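Local coordinates for bacteriophage virulence determinant (Salmonella enterica subsp. enterica serovar Typhimurium str. 14028S, PDB 6GGR), which probably acts as a zinc-dependent protease effector that Salmonella delivers into host cells, where it cleaves NF-kappaB transcription-factor subunits, at residues B[54-58]-B[130-134]; B[66-71]-B[109-113]. One frame throughout, in Å; residues are numbered along the deposited sequence.

Interaction 1: B[54-58]-B[130-134]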
loop_
_atom_site.group_PDB
_atom_site.type_symbol
_atom_site.label_atom_id
_atom_site.label_comp_id
_atom_site.label_asym_id
_atom_site.label_seq_id
_atom_site.Cartn_x
_atom_site.Cartn_y
_atom_site.Cartn_z
ATOM N N GLY B 54 14.064 10.234 7.599
ATOM C CA GLY B 54 13.888 10.691 6.233
ATOM C C GLY B 54 12.771 9.958 5.519
ATOM O O GLY B 54 12.758 8.723 5.481
ATOM N N GLY B 55 11.833 10.707 4.937
ATOM C CA GLY B 55 10.634 10.133 4.372
ATOM C C GLY B 55 10.721 9.907 2.872
ATOM O O GLY B 55 11.660 10.321 2.198
ATOM N N MET B 56 9.696 9.224 2.357
ATOM C CA MET B 56 9.586 9.005 0.919
ATOM C C MET B 56 9.668 10.313 0.145
ATOM O O MET B 56 10.202 10.345 -0.970
ATOM C CB MET B 56 8.268 8.300 0.605
ATOM C CG MET B 56 8.179 6.894 1.144
ATOM S SD MET B 56 9.216 5.767 0.205
ATOM C CE MET B 56 9.057 4.271 1.178
ATOM N N ASP B 57 9.136 11.396 0.710
ATOM C CA ASP B 57 9.162 12.692 0.051
ATOM C C ASP B 57 10.289 13.530 0.631
ATOM O O ASP B 57 10.278 13.800 1.842
ATOM C CB ASP B 57 7.829 13.407 0.230
ATOM C CG ASP B 57 7.730 14.669 -0.605
ATOM O OD1 ASP B 57 8.740 15.049 -1.235
ATOM O OD2 ASP B 57 6.640 15.274 -0.639
ATOM N N PRO B 58 11.279 13.952 -0.165
ATOM C CA PRO B 58 12.322 14.839 0.385
ATOM C C PRO B 58 11.765 16.071 1.078
ATOM O O PRO B 58 12.184 16.398 2.195
ATOM C CB PRO B 58 13.151 15.201 -0.854
ATOM C CG PRO B 58 12.940 14.081 -1.801
ATOM C CD PRO B 58 11.539 13.595 -1.569
ATOM N N ARG B 130 18.397 7.887 -3.361
ATOM C CA ARG B 130 17.848 8.014 -2.014
ATOM C C ARG B 130 17.093 6.744 -1.611
ATOM O O ARG B 130 16.192 6.292 -2.319
ATOM C CB ARG B 130 16.934 9.235 -1.935
ATOM C CG ARG B 130 16.862 9.884 -0.557
ATOM C CD ARG B 130 16.149 11.240 -0.623
ATOM N NE ARG B 130 15.955 11.837 0.701
ATOM C CZ ARG B 130 14.858 11.708 1.441
ATOM N NH1 ARG B 130 13.825 11.001 1.007
ATOM N NH2 ARG B 130 14.791 12.290 2.625
ATOM N N LYS B 131 17.480 6.172 -0.474
ATOM C CA LYS B 131 16.948 4.907 0.018
ATOM C C LYS B 131 16.150 5.165 1.291
ATOM O O LYS B 131 16.664 5.780 2.231
ATOM C CB LYS B 131 18.086 3.915 0.297
ATOM C CG LYS B 131 18.804 3.392 -0.951
ATOM C CD LYS B 131 20.246 2.941 -0.657
ATOM C CE LYS B 131 20.382 1.426 -0.530
ATOM N NZ LYS B 131 21.812 1.010 -0.386
ATOM N N VAL B 132 14.903 4.694 1.325
ATOM C CA VAL B 132 14.008 4.937 2.450
ATOM C C VAL B 132 13.337 3.638 2.869
ATOM O O VAL B 132 12.982 2.807 2.027
ATOM C CB VAL B 132 12.939 5.991 2.108
ATOM C CG1 VAL B 132 11.945 6.134 3.260
ATOM C CG2 VAL B 132 13.593 7.328 1.785
ATOM N N ILE B 133 13.146 3.482 4.177
ATOM C CA ILE B 133 12.336 2.418 4.759
ATOM C C ILE B 133 11.258 3.102 5.589
ATOM O O ILE B 133 11.564 3.741 6.604
ATOM C CB ILE B 133 13.174 1.459 5.619
ATOM C CG1 ILE B 133 14.060 0.586 4.731
ATOM C CG2 ILE B 133 12.282 0.573 6.487
ATOM C CD1 ILE B 133 15.199 -0.085 5.474
ATOM N N ALA B 134 10.003 2.975 5.163
ATOM C CA ALA B 134 8.884 3.629 5.828
ATOM C C ALA B 134 8.203 2.640 6.765
ATOM O O ALA B 134 7.746 1.577 6.329
ATOM C CB ALA B 134 7.886 4.180 4.808
#

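Interaction 2: B[66-71]-B[109-113]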
loop_
_atom_site.group_PDB
_atom_site.type_symbol
_atom_site.label_atom_id
_atom_site.label_comp_id
_atom_site.label_asym_id
_atom_site.label_seq_id
_atom_site.Cartn_x
_atom_site.Cartn_y
_atom_site.Cartn_z
ATOM N N THR B 66 8.532 10.438 16.701
ATOM C CA THR B 66 8.095 9.161 16.148
ATOM C C THR B 66 9.273 8.353 15.620
ATOM O O THR B 66 9.205 7.120 15.566
ATOM C CB THR B 66 7.075 9.389 15.034
ATOM O OG1 THR B 66 6.139 10.397 15.441
ATOM C CG2 THR B 66 6.322 8.102 14.732
ATOM N N TYR B 67 10.354 9.027 15.221
ATOM C CA TYR B 67 11.559 8.319 14.804
ATOM C C TYR B 67 12.087 7.439 15.930
ATOM O O TYR B 67 12.342 6.245 15.735
ATOM C CB TYR B 67 12.621 9.321 14.354
ATOM C CG TYR B 67 13.964 8.707 14.022
ATOM C CD1 TYR B 67 14.237 8.229 12.747
ATOM C CD2 TYR B 67 14.963 8.617 14.982
ATOM C CE1 TYR B 67 15.465 7.676 12.439
ATOM C CE2 TYR B 67 16.193 8.063 14.685
ATOM C CZ TYR B 67 16.439 7.595 13.412
ATOM O OH TYR B 67 17.662 7.044 13.108
ATOM N N ASP B 68 12.248 8.012 17.124
ATOM C CA ASP B 68 12.762 7.240 18.251
ATOM C C ASP B 68 11.825 6.091 18.604
ATOM O O ASP B 68 12.278 4.985 18.919
ATOM C CB ASP B 68 12.976 8.157 19.456
ATOM C CG ASP B 68 14.121 9.139 19.250
ATOM O OD1 ASP B 68 15.158 8.735 18.682
ATOM O OD2 ASP B 68 13.984 10.313 19.656
ATOM N N GLU B 69 10.513 6.331 18.550
ATOM C CA GLU B 69 9.551 5.276 18.853
ATOM C C GLU B 69 9.679 4.122 17.869
ATOM O O GLU B 69 9.761 2.954 18.268
ATOM C CB GLU B 69 8.131 5.844 18.831
ATOM C CG GLU B 69 7.838 6.810 19.972
ATOM C CD GLU B 69 6.620 7.683 19.717
ATOM O OE1 GLU B 69 5.976 7.522 18.658
ATOM O OE2 GLU B 69 6.308 8.532 20.577
ATOM N N CYS B 70 9.707 4.433 16.572
ATOM C CA CYS B 70 9.772 3.383 15.563
ATOM C C CYS B 70 11.137 2.705 15.556
ATOM O O CYS B 70 11.225 1.486 15.372
ATOM C CB CYS B 70 9.445 3.958 14.184
ATOM S SG CYS B 70 7.685 4.369 13.953
ATOM N N ARG B 71 12.212 3.470 15.765
ATOM C CA ARG B 71 13.547 2.878 15.772
ATOM C C ARG B 71 13.718 1.916 16.942
ATOM O O ARG B 71 14.332 0.852 16.797
ATOM C CB ARG B 71 14.617 3.968 15.832
ATOM C CG ARG B 71 15.994 3.467 15.421
ATOM C CD ARG B 71 17.122 4.329 15.966
ATOM N NE ARG B 71 18.424 3.800 15.563
ATOM C CZ ARG B 71 19.120 2.894 16.244
ATOM N NH1 ARG B 71 18.658 2.398 17.385
ATOM N NH2 ARG B 71 20.290 2.478 15.780
ATOM N N LEU B 109 14.905 6.101 7.683
ATOM C CA LEU B 109 13.725 5.560 8.351
ATOM C C LEU B 109 12.602 6.588 8.252
ATOM O O LEU B 109 12.625 7.617 8.932
ATOM C CB LEU B 109 14.041 5.211 9.802
ATOM C CG LEU B 109 12.850 4.713 10.626
ATOM C CD1 LEU B 109 12.237 3.470 10.001
ATOM C CD2 LEU B 109 13.256 4.441 12.064
ATOM N N GLY B 110 11.621 6.316 7.392
ATOM C CA GLY B 110 10.448 7.165 7.293
ATOM C C GLY B 110 9.431 6.845 8.370
ATOM O O GLY B 110 8.337 6.351 8.076
ATOM N N ALA B 111 9.785 7.122 9.623
ATOM C CA ALA B 111 8.953 6.720 10.749
ATOM C C ALA B 111 7.594 7.408 10.697
ATOM O O ALA B 111 7.489 8.594 10.373
ATOM C CB ALA B 111 9.653 7.048 12.068
ATOM N N GLY B 112 6.551 6.654 11.037
ATOM C CA GLY B 112 5.203 7.175 11.018
ATOM C C GLY B 112 4.581 7.283 9.645
ATOM O O GLY B 112 3.478 7.827 9.525
ATOM N N GLU B 113 5.246 6.782 8.610
ATOM C CA GLU B 113 4.740 6.836 7.248
ATOM C C GLU B 113 4.206 5.472 6.825
ATOM O O GLU B 113 4.449 4.447 7.469
ATOM C CB GLU B 113 5.840 7.302 6.289
ATOM C CG GLU B 113 6.469 8.631 6.680
ATOM C CD GLU B 113 5.475 9.774 6.651
ATOM O OE1 GLU B 113 4.557 9.744 5.804
ATOM O OE2 GLU B 113 5.608 10.698 7.479
#

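Interaction 1: B[54-58]-B[130-134]
Gly55 and Met56, in the loop between strand 50-51 and helix 64-84, lie against Arg130 and Val132 at the entry to strand 132-135, the central strand of a small mixed three-stranded sheet. This is loop-on-sheet packing, with one polar clasp at the exposed Arg130 and an apolar patch farther in.

The clasp is a single hydrogen bond from Arg130 NH1 to Gly55 O, 2.6 Å long and nearly straight at the hydrogen (161°). The carbonyl meets the guanidinium edge-on, in its plane, and points almost directly at NH1. Arginine suits the place because its chain, extended from CG to NE, spans the gap from the strand side to the loop backbone. Pro58 lies over one face of the guanidinium by its backbone end, with CA 4.0 Å above the plane and offset from its middle. Gly54 passes closely by the same group, with its CA 4.0 Å from Arg130 NH2; its phi of 165° is readily accommodated only by glycine.

Val132 packs on polar backbone. Its CG2 sits 3.6 Å from Gly55 O, while CG1 packs against Gly54 O (3.5 Å) and Met56 N, so the two methyls of the branched side chain touch successive peptide groups of the loop.

The apolar side-chain patch joins Met56 to Val132 and Ala134. Met56 starts away from the strand, but a turn at chi2 (-73°) brings its thioether back across Val132; it also packs against an aromatic side chain on the chain of another protein in the assembly. Its terminal CE rests 4.0 Å from Val132 CG1 and 3.8 Å from Ala134 CB.

Interaction 2: B[66-71]-B[109-113]
Tyr67 and Cys70 of helix 64-84 pack with Leu109 and Ala111 in an apolar helix-on-strand contact at strand 107-111, an outermost strand of the mixed sheet within this chain. The short axes are 8.0 Å apart and cross at 108°, so the strand runs steeply across the helix.

Ala111 permits the close approach. Its methyl nestles against the helix backbone, with CB 3.5 Å from Thr66 O and 3.6 Å from Tyr67 CA. Cysteine is small and weakly polar, so both CB and SG of Cys70 sit 3.8 Å from Ala111 CB, with SG also close to Gly112 N. Leu109 meets an overlapping part of the helix, on Tyr67, Cys70 and Arg71: its CB lies 3.9 Å from Tyr67 CE1, and CD2 reaches Arg71 CB. With CG opposite the backbone N (chi1 174°), the tyrosine ring reaches Leu109, and the side chains cross obliquely.

Ala111 and Gly112 are central in a type II turn from Gly110 to Glu113; Gly112 takes the third position, where positive phi (77°) suits glycine, and Thr66 CG2 lies 4.0 Å from its N.

Strand 50-51 supplies Ile50 beside Tyr67 and Leu109, helix 45-49 borders Arg71, and strand 132-135 presents Leu135 to Leu109.

Interactions 1 and 2 have centres about 11 Å apart and share one sheet, in which strands 107-111 and 132-135 run parallel as neighbours. Ile133 O and Gly110 N, 2.7 Å apart, probably form a hydrogen bond between them. On the other side of strand 107-111, Gly54 N probably donates a longer bond to Leu109 O (3.3 Å), tying the loop of interaction 1 to the strand of interaction 2. In sequence, interaction 2 is nested within the loop that interaction 1 closes. Interaction 1 is nearer the zinc site, unoccupied by zinc in this chain: the Met56 side chain lies about 9 Å from that of the ligand His170. Interaction 2 lies away from it.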